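Local coordinates for GphF Dehydratase 1 (Archangium violaceum, PDB 6MBH), which probably dehydrates chain intermediates as a dehydratase domain of the gephyronic acid polyketide synthase, here in a variant that has lost its enoyl-isomerase activity, at residues E188-S193 and G238-R243; G181-Q186 and P200-A205; I232-R237 and R272-V277; A36-H41 and V48-T53. One frame throughout, in Å; residues are numbered along the deposited sequence.

Contact 1 of 4, residues E188-S193 and G238-R243; sequences EEAQES and GVREVR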
loop_
_atom_site.group_PDB
_atom_site.type_symbol
_atom_site.label_atom_id
_atom_site.label_comp_id
_atom_site.label_asym_id
_atom_site.label_seq_id
_atom_site.Cartn_x
_atom_site.Cartn_y
_atom_site.Cartn_z
ATOM N N GLU A 188 -13.180 11.981 3.383
ATOM C CA GLU A 188 -13.671 11.079 2.365
ATOM C C GLU A 188 -13.048 9.700 2.521
ATOM O O GLU A 188 -13.720 8.688 2.323
ATOM C CB GLU A 188 -13.361 11.668 1.000
ATOM C CG GLU A 188 -13.809 10.852 -0.137
ATOM C CD GLU A 188 -13.682 11.618 -1.458
ATOM O OE1 GLU A 188 -13.992 11.030 -2.527
ATOM O OE2 GLU A 188 -13.278 12.811 -1.421
ATOM N N GLU A 189 -11.782 9.643 2.914
ATOM C CA GLU A 189 -11.122 8.353 3.062
ATOM C C GLU A 189 -11.766 7.534 4.168
ATOM O O GLU A 189 -11.964 6.316 4.009
ATOM C CB GLU A 189 -9.627 8.569 3.303
ATOM C CG GLU A 189 -8.885 9.011 1.996
ATOM C CD GLU A 189 -9.248 10.437 1.546
ATOM O OE1 GLU A 189 -9.298 11.303 2.441
ATOM O OE2 GLU A 189 -9.479 10.661 0.327
ATOM N N ALA A 190 -12.058 8.166 5.311
ATOM C CA ALA A 190 -12.807 7.473 6.359
ATOM C C ALA A 190 -14.160 6.990 5.840
ATOM O O ALA A 190 -14.546 5.828 6.053
ATOM C CB ALA A 190 -13.004 8.389 7.585
ATOM N N GLN A 191 -14.909 7.881 5.170
ATOM C CA GLN A 191 -16.267 7.558 4.712
ATOM C C GLN A 191 -16.270 6.355 3.768
ATOM O O GLN A 191 -17.202 5.541 3.811
ATOM C CB GLN A 191 -16.933 8.798 4.034
ATOM C CG GLN A 191 -18.400 8.670 3.647
ATOM C CD GLN A 191 -19.363 8.433 4.842
ATOM O OE1 GLN A 191 -19.125 8.896 5.954
ATOM N NE2 GLN A 191 -20.446 7.705 4.599
ATOM N N GLU A 192 -15.217 6.192 2.950
ATOM C CA GLU A 192 -15.196 5.130 1.958
ATOM C C GLU A 192 -14.370 3.919 2.406
ATOM O O GLU A 192 -14.174 3.002 1.618
ATOM C CB GLU A 192 -14.641 5.683 0.629
ATOM C CG GLU A 192 -13.161 5.936 0.701
ATOM C CD GLU A 192 -12.576 6.740 -0.507
ATOM O OE1 GLU A 192 -11.333 7.005 -0.454
ATOM O OE2 GLU A 192 -13.339 7.114 -1.469
ATOM N N SER A 193 -13.907 3.885 3.660
ATOM C CA SER A 193 -12.982 2.824 4.083
ATOM C C SER A 193 -13.593 1.428 3.965
ATOM O O SER A 193 -12.866 0.483 3.659
ATOM C CB SER A 193 -12.468 3.071 5.503
ATOM O OG SER A 193 -13.530 3.150 6.442
ATOM N N GLY A 238 -11.864 -3.287 5.903
ATOM C CA GLY A 238 -12.486 -1.959 5.948
ATOM C C GLY A 238 -12.175 -1.159 7.194
ATOM O O GLY A 238 -12.926 -0.259 7.477
ATOM N N VAL A 239 -10.999 -1.361 7.793
ATOM C CA VAL A 239 -10.655 -0.580 8.982
ATOM C C VAL A 239 -10.324 0.857 8.567
ATOM O O VAL A 239 -9.973 1.138 7.409
ATOM C CB VAL A 239 -9.487 -1.197 9.790
ATOM C CG1 VAL A 239 -9.762 -2.666 10.100
ATOM C CG2 VAL A 239 -8.117 -0.987 9.102
ATOM N N ARG A 240 -10.498 1.789 9.518
ATOM C CA ARG A 240 -10.161 3.194 9.277
ATOM C C ARG A 240 -9.264 3.780 10.344
ATOM O O ARG A 240 -8.876 4.962 10.223
ATOM C CB ARG A 240 -11.418 4.067 9.151
ATOM C CG ARG A 240 -12.227 4.116 10.396
ATOM C CD ARG A 240 -13.502 5.024 10.296
ATOM N NE ARG A 240 -14.531 4.410 9.449
ATOM C CZ ARG A 240 -15.654 5.015 9.059
ATOM N NH1 ARG A 240 -15.924 6.286 9.420
ATOM N NH2 ARG A 240 -16.516 4.362 8.275
ATOM N N GLU A 241 -8.866 2.983 11.350
ATOM C CA GLU A 241 -8.050 3.516 12.437
ATOM C C GLU A 241 -7.291 2.335 13.026
ATOM O O GLU A 241 -7.912 1.303 13.331
ATOM C CB GLU A 241 -8.916 4.212 13.516
ATOM C CG GLU A 241 -8.074 4.941 14.595
ATOM C CD GLU A 241 -8.872 5.704 15.651
ATOM O OE1 GLU A 241 -10.122 5.538 15.703
ATOM O OE2 GLU A 241 -8.230 6.446 16.462
ATOM N N VAL A 242 -5.963 2.471 13.156
ATOM C CA VAL A 242 -5.135 1.409 13.728
ATOM C C VAL A 242 -4.046 2.014 14.621
ATOM O O VAL A 242 -3.648 3.185 14.469
ATOM C CB VAL A 242 -4.458 0.511 12.651
ATOM C CG1 VAL A 242 -5.503 -0.268 11.800
ATOM C CG2 VAL A 242 -3.536 1.345 11.679
ATOM N N ARG A 243 -3.444 1.137 15.437
ATOM C CA ARG A 243 -2.147 1.394 16.031
ATOM C C ARG A 243 -1.182 0.410 15.401
ATOM O O ARG A 243 -1.522 -0.758 15.228
ATOM C CB ARG A 243 -2.162 1.240 17.568
ATOM C CG ARG A 243 -2.964 2.376 18.235
ATOM C CD ARG A 243 -2.776 2.415 19.791
ATOM N NE ARG A 243 -3.849 3.193 20.414
ATOM C CZ ARG A 243 -3.781 4.501 20.669
ATOM N NH1 ARG A 243 -2.691 5.189 20.365
ATOM N NH2 ARG A 243 -4.811 5.125 21.231
HETATM O O HOH W 1 -10.137 0.089 5.000
HETATM O O HOH W 2 -14.761 1.661 8.131
#
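R240 and S193 each carry their first side-chain branch between the backbone N and the carbonyl carbon (chi1 64° for R240 CG, 58° for S193 OG), and R240 bends again at chi3, 72°. These turns fold the arginine back over the end of helix 187-191, with its guanidinium lying flat above a backbone carbonyl. A190 O sits 3.2 Å above the plane of the R240 guanidinium, over its centre, so the oxygen meets a face and not an N-H; A190 CB approaches R240 NH1 at 4.0 Å. S193 OG stands 3.4 Å from R240 NE, coming in obliquely.

Water 2 ties the polar groups together. It accepts from R240 NE at 3.1 Å, lying in the guanidinium plane at its edge, donates to G238 O, and is 2.6 Å from S193 OG. Water 1 bridges the backbones, donating to S193 O and, at 2.6 Å, to V239 O. G238 CA also comes within 3.4 Å of S193 O in a CA-H...O contact. The backbone of G238 also pairs with E197.

The last turn of the helix is thus joined to the lead-in of strand 241-248 largely through water and carbonyl groups. The arginine's positive charge over A190 O, near the helix's C-terminal end, is likely to be electrostatically favourable even without a clear direct hydrogen bond.

Contact 2 of 4, residues G181-Q186 and P200-A205; sequences GHVCLQ and PALLDA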
loop_
_atom_site.group_PDB
_atom_site.type_symbol
_atom_site.label_atom_id
_atom_site.label_comp_id
_atom_site.label_asym_id
_atom_site.label_seq_id
_atom_site.Cartn_x
_atom_site.Cartn_y
_atom_site.Cartn_z
ATOM N N GLY A 181 2.945 3.702 16.032
ATOM C CA GLY A 181 2.234 4.837 15.465
ATOM C C GLY A 181 0.730 4.675 15.687
ATOM O O GLY A 181 0.227 3.569 15.942
ATOM N N HIS A 182 0.008 5.791 15.676
ATOM C CA HIS A 182 -1.452 5.795 15.710
ATOM C C HIS A 182 -1.875 6.467 14.411
ATOM O O HIS A 182 -1.401 7.569 14.118
ATOM C CB HIS A 182 -1.929 6.619 16.899
ATOM C CG HIS A 182 -3.415 6.766 16.967
ATOM N ND1 HIS A 182 -4.032 7.756 17.701
ATOM C CD2 HIS A 182 -4.405 6.025 16.420
ATOM C CE1 HIS A 182 -5.350 7.650 17.553
ATOM N NE2 HIS A 182 -5.600 6.582 16.814
ATOM N N VAL A 183 -2.604 5.746 13.572
ATOM C CA VAL A 183 -3.002 6.191 12.242
ATOM C C VAL A 183 -4.530 6.251 12.220
ATOM O O VAL A 183 -5.184 5.308 12.668
ATOM C CB VAL A 183 -2.457 5.209 11.194
ATOM C CG1 VAL A 183 -3.191 5.431 9.881
ATOM C CG2 VAL A 183 -0.918 5.458 11.045
ATOM N N CYS A 184 -5.107 7.377 11.780
ATOM C CA CYS A 184 -6.562 7.503 11.715
ATOM C C CYS A 184 -6.956 8.198 10.407
ATOM O O CYS A 184 -6.415 9.265 10.103
ATOM C CB CYS A 184 -7.063 8.335 12.889
ATOM S SG CYS A 184 -8.865 8.312 13.141
ATOM N N LEU A 185 -7.896 7.613 9.639
ATOM C CA LEU A 185 -8.466 8.335 8.508
ATOM C C LEU A 185 -9.597 9.261 8.936
ATOM O O LEU A 185 -10.374 8.972 9.838
ATOM C CB LEU A 185 -9.008 7.358 7.466
ATOM C CG LEU A 185 -8.005 6.299 7.003
ATOM C CD1 LEU A 185 -8.812 5.348 6.107
ATOM C CD2 LEU A 185 -6.848 6.941 6.208
ATOM N N GLN A 186 -9.750 10.344 8.192
ATOM C CA GLN A 186 -10.931 11.173 8.344
ATOM C C GLN A 186 -11.412 11.517 6.940
ATOM O O GLN A 186 -10.884 11.023 5.952
ATOM C CB GLN A 186 -10.649 12.430 9.200
ATOM C CG GLN A 186 -10.650 12.231 10.759
ATOM C CD GLN A 186 -10.881 13.563 11.480
ATOM O OE1 GLN A 186 -10.676 14.617 10.888
ATOM N NE2 GLN A 186 -11.347 13.521 12.725
ATOM N N PRO A 200 -5.820 2.051 0.960
ATOM C CA PRO A 200 -4.442 2.449 0.627
ATOM C C PRO A 200 -3.957 3.637 1.402
ATOM O O PRO A 200 -2.776 3.662 1.704
ATOM C CB PRO A 200 -4.526 2.778 -0.864
ATOM C CG PRO A 200 -5.632 1.896 -1.388
ATOM C CD PRO A 200 -6.649 1.793 -0.219
ATOM N N ALA A 201 -4.826 4.617 1.749
ATOM C CA ALA A 201 -4.359 5.761 2.533
ATOM C C ALA A 201 -3.968 5.323 3.949
ATOM O O ALA A 201 -3.075 5.925 4.554
ATOM C CB ALA A 201 -5.434 6.816 2.638
ATOM N N LEU A 202 -4.623 4.278 4.491
ATOM C CA LEU A 202 -4.259 3.837 5.827
ATOM C C LEU A 202 -2.950 3.034 5.806
ATOM O O LEU A 202 -2.069 3.254 6.656
ATOM C CB LEU A 202 -5.414 3.021 6.433
ATOM C CG LEU A 202 -5.193 2.658 7.913
ATOM C CD1 LEU A 202 -6.522 2.627 8.584
ATOM C CD2 LEU A 202 -4.642 1.257 7.918
ATOM N N LEU A 203 -2.784 2.151 4.796
ATOM C CA LEU A 203 -1.537 1.384 4.696
ATOM C C LEU A 203 -0.375 2.316 4.364
ATOM O O LEU A 203 0.723 2.184 4.941
ATOM C CB LEU A 203 -1.669 0.250 3.656
ATOM C CG LEU A 203 -0.420 -0.675 3.642
ATOM C CD1 LEU A 203 -0.054 -1.291 5.048
ATOM C CD2 LEU A 203 -0.549 -1.758 2.597
ATOM N N ASP A 204 -0.616 3.310 3.491
ATOM C CA ASP A 204 0.437 4.268 3.195
ATOM C C ASP A 204 0.848 4.995 4.459
ATOM O O ASP A 204 2.014 5.315 4.648
ATOM C CB ASP A 204 -0.049 5.307 2.167
ATOM C CG ASP A 204 0.935 6.478 2.027
ATOM O OD1 ASP A 204 1.979 6.262 1.356
ATOM O OD2 ASP A 204 0.640 7.576 2.586
ATOM N N ALA A 205 -0.121 5.371 5.309
ATOM C CA ALA A 205 0.245 6.052 6.559
ATOM C C ALA A 205 1.147 5.188 7.447
ATOM O O ALA A 205 2.061 5.708 8.106
ATOM C CB ALA A 205 -1.031 6.434 7.322
#
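V183 presses on A205 where strand 178-184 passes over the first turns of helix 200-214, and this is the tight end of the contact. V183 CG1 lies anti to the backbone N (chi1 164°), which drives it against A205 CB at 3.5 Å, closer than carbon atoms usually pack. The second branch, V183 CG2, rests 3.9 Å from the same A205 CB, so the small methyl is held in the fork of the valine. V183 CG1 also meets L202 CG at 3.9 Å.

Past the end of the strand the fit relaxes. L185 CG sits anti to the carbonyl carbon (chi1 -53°), and its two methyls part company: CD2 reaches A201 CB at 3.8 Å, while CD1 meets L202 CB at 4.1 Å, the two leucines crossing at about a right angle. The other face of the strand gives the contrast: C184 points away from the helix and touches E241 and R170, and H182, partly exposed, has NE2 hydrogen-bonded to E241 there.

Helix 200-214 is the central helix of a hot dog fold, and here two alanines let it lie close to the strand. On the same helix D204, bonded to Y162 and Q208, falls where dehydratase relatives carry their active-site aspartate. No hydrogen bond crosses between the segments: strand and helix are held by buried aliphatic surface alone, which probably helps fix the position of the helix that bears that aspartate.

Contact 3 of 4, residues I232-R237 and R272-V277; sequences IELRAR and RLVASV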
loop_
_atom_site.group_PDB
_atom_site.type_symbol
_atom_site.label_atom_id
_atom_site.label_comp_id
_atom_site.label_asym_id
_atom_site.label_seq_id
_atom_site.Cartn_x
_atom_site.Cartn_y
_atom_site.Cartn_z
ATOM N N ILE A 232 1.901 -10.167 3.053
ATOM C CA ILE A 232 0.898 -9.349 3.742
ATOM C C ILE A 232 -0.215 -10.291 4.156
ATOM O O ILE A 232 -0.676 -11.087 3.338
ATOM C CB ILE A 232 0.329 -8.242 2.840
ATOM C CG1 ILE A 232 1.393 -7.265 2.451
ATOM C CG2 ILE A 232 -0.734 -7.462 3.564
ATOM C CD1 ILE A 232 0.946 -6.453 1.167
ATOM N N GLU A 233 -0.608 -10.252 5.432
ATOM C CA GLU A 233 -1.768 -11.046 5.887
ATOM C C GLU A 233 -2.784 -10.047 6.421
ATOM O O GLU A 233 -2.427 -9.205 7.256
ATOM C CB GLU A 233 -1.414 -12.061 6.996
ATOM C CG GLU A 233 -0.494 -13.192 6.602
ATOM C CD GLU A 233 -0.177 -14.159 7.752
ATOM O OE1 GLU A 233 -0.655 -13.910 8.875
ATOM O OE2 GLU A 233 0.544 -15.162 7.509
ATOM N N LEU A 234 -4.037 -10.097 5.945
ATOM C CA LEU A 234 -5.090 -9.205 6.431
ATOM C C LEU A 234 -6.181 -10.001 7.138
ATOM O O LEU A 234 -6.818 -10.858 6.530
ATOM C CB LEU A 234 -5.725 -8.445 5.278
ATOM C CG LEU A 234 -6.751 -7.383 5.688
ATOM C CD1 LEU A 234 -6.057 -6.189 6.410
ATOM C CD2 LEU A 234 -7.477 -6.821 4.466
ATOM N N ARG A 235 -6.389 -9.701 8.421
ATOM C CA ARG A 235 -7.336 -10.461 9.276
ATOM C C ARG A 235 -8.679 -9.765 9.462
ATOM O O ARG A 235 -9.571 -10.419 9.963
ATOM C CB ARG A 235 -6.743 -10.682 10.664
ATOM C CG ARG A 235 -5.442 -11.455 10.638
ATOM C CD ARG A 235 -4.880 -11.768 11.992
ATOM N NE ARG A 235 -3.612 -12.417 11.780
ATOM C CZ ARG A 235 -3.274 -13.608 12.231
ATOM N NH1 ARG A 235 -4.016 -14.223 13.129
ATOM N NH2 ARG A 235 -2.187 -14.189 11.780
ATOM N N ALA A 236 -8.777 -8.481 9.161
ATOM C CA ALA A 236 -10.040 -7.738 9.310
ATOM C C ALA A 236 -10.126 -6.756 8.146
ATOM O O ALA A 236 -9.096 -6.240 7.789
ATOM C CB ALA A 236 -10.049 -7.024 10.622
ATOM N N ARG A 237 -11.330 -6.451 7.668
ATOM C CA ARG A 237 -11.453 -5.583 6.476
ATOM C C ARG A 237 -12.135 -4.254 6.769
ATOM O O ARG A 237 -12.870 -4.151 7.730
ATOM C CB ARG A 237 -12.356 -6.207 5.411
ATOM C CG ARG A 237 -12.406 -7.719 5.410
ATOM C CD ARG A 237 -11.146 -8.342 4.895
ATOM N NE ARG A 237 -11.349 -9.770 4.774
ATOM C CZ ARG A 237 -12.039 -10.354 3.825
ATOM N NH1 ARG A 237 -12.120 -11.671 3.793
ATOM N NH2 ARG A 237 -12.639 -9.622 2.909
ATOM N N ARG A 272 -6.558 -6.011 18.730
ATOM C CA ARG A 272 -6.598 -7.265 17.974
ATOM C C ARG A 272 -5.774 -7.045 16.698
ATOM O O ARG A 272 -5.857 -5.996 16.096
ATOM C CB ARG A 272 -8.033 -7.605 17.617
ATOM C CG ARG A 272 -8.296 -8.987 17.158
ATOM C CD ARG A 272 -9.815 -9.198 16.906
ATOM N NE ARG A 272 -10.731 -8.477 17.807
ATOM C CZ ARG A 272 -11.672 -9.050 18.551
ATOM N NH1 ARG A 272 -11.817 -10.392 18.569
ATOM N NH2 ARG A 272 -12.489 -8.293 19.297
ATOM N N LEU A 273 -4.998 -8.035 16.292
ATOM C CA LEU A 273 -4.194 -7.857 15.082
ATOM C C LEU A 273 -5.078 -7.778 13.830
ATOM O O LEU A 273 -5.959 -8.636 13.653
ATOM C CB LEU A 273 -3.230 -9.039 14.978
ATOM C CG LEU A 273 -2.236 -9.098 13.824
ATOM C CD1 LEU A 273 -1.221 -7.951 13.842
ATOM C CD2 LEU A 273 -1.503 -10.477 13.871
ATOM N N VAL A 274 -4.831 -6.767 12.967
ATOM C CA VAL A 274 -5.594 -6.538 11.731
ATOM C C VAL A 274 -4.788 -6.967 10.515
ATOM O O VAL A 274 -5.324 -7.569 9.568
ATOM C CB VAL A 274 -5.978 -5.035 11.637
ATOM C CG1 VAL A 274 -6.425 -4.653 10.219
ATOM C CG2 VAL A 274 -7.166 -4.779 12.632
ATOM N N ALA A 275 -3.492 -6.668 10.536
ATOM C CA ALA A 275 -2.686 -6.957 9.363
ATOM C C ALA A 275 -1.228 -7.100 9.757
ATOM O O ALA A 275 -0.734 -6.439 10.700
ATOM C CB ALA A 275 -2.819 -5.865 8.298
ATOM N N SER A 276 -0.515 -7.897 8.965
ATOM C CA SER A 276 0.932 -7.969 9.162
ATOM C C SER A 276 1.614 -7.794 7.808
ATOM O O SER A 276 1.104 -8.282 6.795
ATOM C CB SER A 276 1.327 -9.282 9.845
ATOM O OG SER A 276 0.919 -10.364 9.051
ATOM N N VAL A 277 2.739 -7.081 7.784
ATOM C CA VAL A 277 3.556 -6.880 6.578
ATOM C C VAL A 277 4.958 -7.368 6.909
ATOM O O VAL A 277 5.595 -6.818 7.818
ATOM C CB VAL A 277 3.604 -5.395 6.148
ATOM C CG1 VAL A 277 4.494 -5.222 4.906
ATOM C CG2 VAL A 277 2.171 -4.924 5.874
HETATM O O HOH W 3 -2.132 -10.398 10.179
#
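R235 runs extended from CG to NE and passes alongside L273, whose CD2 lies over one face of the guanidinium, 3.5 Å from R235 NE. The two chains pass obliquely, and the arginine's polar rim stays in use: NE donates to water 3, which sits in the guanidinium plane; NH2 makes a longish salt bridge of 3.3 Å to E233 OE1, 21° out of that plane; and NH1 pairs with D136. E233 in turn binds R231 through OE2. A leucine in place of R235 would probably take away the arginine partner of D136 and one of the two arginines that hold E233, and water 3 would lose a donor.

In the backbone, strands 224-234 and 273-284 run antiparallel. E233 and S276 form a hydrogen-bonded pair, each N donating to the other's O at 2.9 Å, and S276 OG lies 3.5 Å from E233 CB on the same face. R235 N adds a short, nearly straight bond to V274 O, 2.6 Å and 170°. V274 and A275 together oppose L266, a classic beta bulge. On the other face L234 CD1 packs against A275 CB at 3.8 Å, while I232 CG1 meets V277 CG2; I232 and L234 continue to L55 and L59 of helix 52-65.

One face of the ladder is therefore apolar and turned to helix 52-65; the other is polar, with E233 and S276, and R235 just beyond the ladder's end. The linked carboxylates and arginines there are likely to stabilise one another, with L273 shielding one face of the R235 guanidinium.

Contact 4 of 4, residues A36-H41 and V48-T53; sequences AYLGEH and VVPGVT. Unlike the reference sequence in segment 48-53: P50 (reference Leu).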
loop_
_atom_site.group_PDB
_atom_site.type_symbol
_atom_site.label_atom_id
_atom_site.label_comp_id
_atom_site.label_asym_id
_atom_site.label_seq_id
_atom_site.Cartn_x
_atom_site.Cartn_y
_atom_site.Cartn_z
ATOM N N ALA A 36 -9.947 9.826 -5.015
ATOM C CA ALA A 36 -9.348 11.159 -4.868
ATOM C C ALA A 36 -7.945 11.115 -4.255
ATOM O O ALA A 36 -7.133 12.032 -4.548
ATOM C CB ALA A 36 -10.222 12.033 -3.978
ATOM N N TYR A 37 -7.625 10.068 -3.444
ATOM C CA TYR A 37 -6.285 10.039 -2.839
ATOM C C TYR A 37 -5.211 9.960 -3.906
ATOM O O TYR A 37 -4.064 10.349 -3.639
ATOM C CB TYR A 37 -6.087 8.888 -1.787
ATOM C CG TYR A 37 -5.798 7.531 -2.391
ATOM C CD1 TYR A 37 -4.505 7.122 -2.618
ATOM C CD2 TYR A 37 -6.845 6.675 -2.755
ATOM C CE1 TYR A 37 -4.237 5.863 -3.173
ATOM C CE2 TYR A 37 -6.604 5.446 -3.309
ATOM C CZ TYR A 37 -5.307 5.043 -3.547
ATOM O OH TYR A 37 -5.045 3.816 -4.186
ATOM N N LEU A 38 -5.557 9.480 -5.110
ATOM C CA LEU A 38 -4.558 9.370 -6.162
ATOM C C LEU A 38 -4.075 10.728 -6.651
ATOM O O LEU A 38 -3.016 10.793 -7.269
ATOM C CB LEU A 38 -5.119 8.565 -7.324
ATOM C CG LEU A 38 -5.371 7.075 -7.028
ATOM C CD1 LEU A 38 -6.059 6.501 -8.300
ATOM C CD2 LEU A 38 -4.056 6.303 -6.723
ATOM N N GLY A 39 -4.807 11.796 -6.401
ATOM C CA GLY A 39 -4.319 13.113 -6.803
ATOM C C GLY A 39 -3.421 13.796 -5.786
ATOM O O GLY A 39 -2.980 14.939 -6.026
ATOM N N GLU A 40 -3.070 13.091 -4.692
ATOM C CA GLU A 40 -2.356 13.731 -3.586
ATOM C C GLU A 40 -1.024 13.055 -3.300
ATOM O O GLU A 40 -0.490 13.201 -2.207
ATOM C CB GLU A 40 -3.248 13.770 -2.338
ATOM C CG GLU A 40 -4.431 14.741 -2.607
ATOM C CD GLU A 40 -4.908 15.570 -1.428
ATOM O OE1 GLU A 40 -4.328 15.528 -0.293
ATOM O OE2 GLU A 40 -5.916 16.293 -1.664
ATOM N N HIS A 41 -0.493 12.308 -4.254
ATOM C CA HIS A 41 0.817 11.682 -4.095
ATOM C C HIS A 41 1.650 12.015 -5.324
ATOM O O HIS A 41 1.211 11.738 -6.450
ATOM C CB HIS A 41 0.702 10.170 -3.978
ATOM C CG HIS A 41 2.043 9.526 -3.824
ATOM N ND1 HIS A 41 2.614 8.756 -4.807
ATOM C CD2 HIS A 41 2.985 9.672 -2.863
ATOM C CE1 HIS A 41 3.820 8.372 -4.422
ATOM N NE2 HIS A 41 4.057 8.894 -3.232
ATOM N N VAL A 48 1.971 10.258 -9.208
ATOM C CA VAL A 48 2.419 8.870 -9.388
ATOM C C VAL A 48 1.559 7.975 -8.506
ATOM O O VAL A 48 1.320 8.324 -7.349
ATOM C CB VAL A 48 3.905 8.688 -9.022
ATOM C CG1 VAL A 48 4.268 7.216 -9.032
ATOM C CG2 VAL A 48 4.803 9.412 -10.011
ATOM N N VAL A 49 1.078 6.844 -9.047
ATOM C CA VAL A 49 0.189 5.973 -8.259
ATOM C C VAL A 49 1.027 5.262 -7.207
ATOM O O VAL A 49 2.040 4.655 -7.577
ATOM C CB VAL A 49 -0.490 4.951 -9.150
ATOM C CG1 VAL A 49 -1.221 3.921 -8.238
ATOM C CG2 VAL A 49 -1.424 5.656 -10.148
ATOM N N PRO A 50 0.696 5.356 -5.923
ATOM C CA PRO A 50 1.541 4.730 -4.884
ATOM C C PRO A 50 1.380 3.222 -4.908
ATOM O O PRO A 50 0.306 2.708 -5.220
ATOM C CB PRO A 50 1.015 5.316 -3.566
ATOM C CG PRO A 50 -0.343 5.794 -3.846
ATOM C CD PRO A 50 -0.445 6.086 -5.378
ATOM N N GLY A 51 2.462 2.498 -4.572
ATOM C CA GLY A 51 2.423 1.047 -4.667
ATOM C C GLY A 51 1.405 0.393 -3.729
ATOM O O GLY A 51 0.887 -0.688 -4.042
ATOM N N VAL A 52 1.025 1.067 -2.643
ATOM C CA VAL A 52 -0.056 0.506 -1.795
ATOM C C VAL A 52 -1.348 0.244 -2.599
ATOM O O VAL A 52 -2.156 -0.618 -2.227
ATOM C CB VAL A 52 -0.364 1.416 -0.581
ATOM C CG1 VAL A 52 0.790 1.361 0.434
ATOM C CG2 VAL A 52 -0.598 2.899 -0.994
ATOM N N THR A 53 -1.569 0.984 -3.686
ATOM C CA THR A 53 -2.703 0.732 -4.590
ATOM C C THR A 53 -2.731 -0.720 -5.070
ATOM O O THR A 53 -3.771 -1.412 -5.044
ATOM C CB THR A 53 -2.615 1.699 -5.797
ATOM O OG1 THR A 53 -2.599 3.063 -5.326
ATOM C CG2 THR A 53 -3.782 1.532 -6.722
HETATM O O HOH W 4 -1.203 9.237 -6.746
#
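H41 and V48 are joined through the backbone by a bond from V48 N to H41 O, 3.2 Å long and 166° at the hydrogen, closing the turn between the segments. The H41 side chain adds a second tie: with CG anti to the backbone N (chi1 180°), ND1 donates to V48 O at 2.9 Å, almost straight and in the ring plane. Over one ring face lies P50 CB, 4.3 Å from the centroid of the H41 ring in a CH-pi contact. P50 is an engineered residue, a leucine in the reference; its CG also touches the edge of the Y37 ring and its CD rests 3.9 Å from L38 CD2.

Y37 OH donates to T53 OG1 at 2.8 Å, and OG1 passes its own proton to P50 O at 2.9 Å, which T53 N also reaches. A valine in place of T53 would probably leave the Y37 hydroxyl without its acceptor and take one of the two T53 bonds from P50 O.

H41 falls at the histidine of the HxxxGxxxxP motif of dehydratases, whose glycine is not kept here; the engineered P50 stands at the motif's proline position. The ND1 bond fixes the imidazole's rotation, consistent with an active-site histidine held ready by its second shell.

In the fold
Contact 4 comes first along the chain, in the first of the two HotDog family regions; the other three lie in the second. Contacts 1 and 2 alternate their segments, as do 1 and 3, while 2 closes before 3 opens. Centres of contacts 1 and 2 are about 8 Å apart: strands 178-184 and 241-248 are neighbours, with R240 and E241 bonding to L185 and H182. Contact 3 lies about 14 Å from each, on strands 224-234 and 273-284. Across the seam, P200 meets Y37 and V52, bringing helices 52-65 and 200-214 together. Contacts 2 and 4, centres about 13 Å apart, set the motif histidine and aspartate, probably the active site, from the two halves of a double hot dog fold.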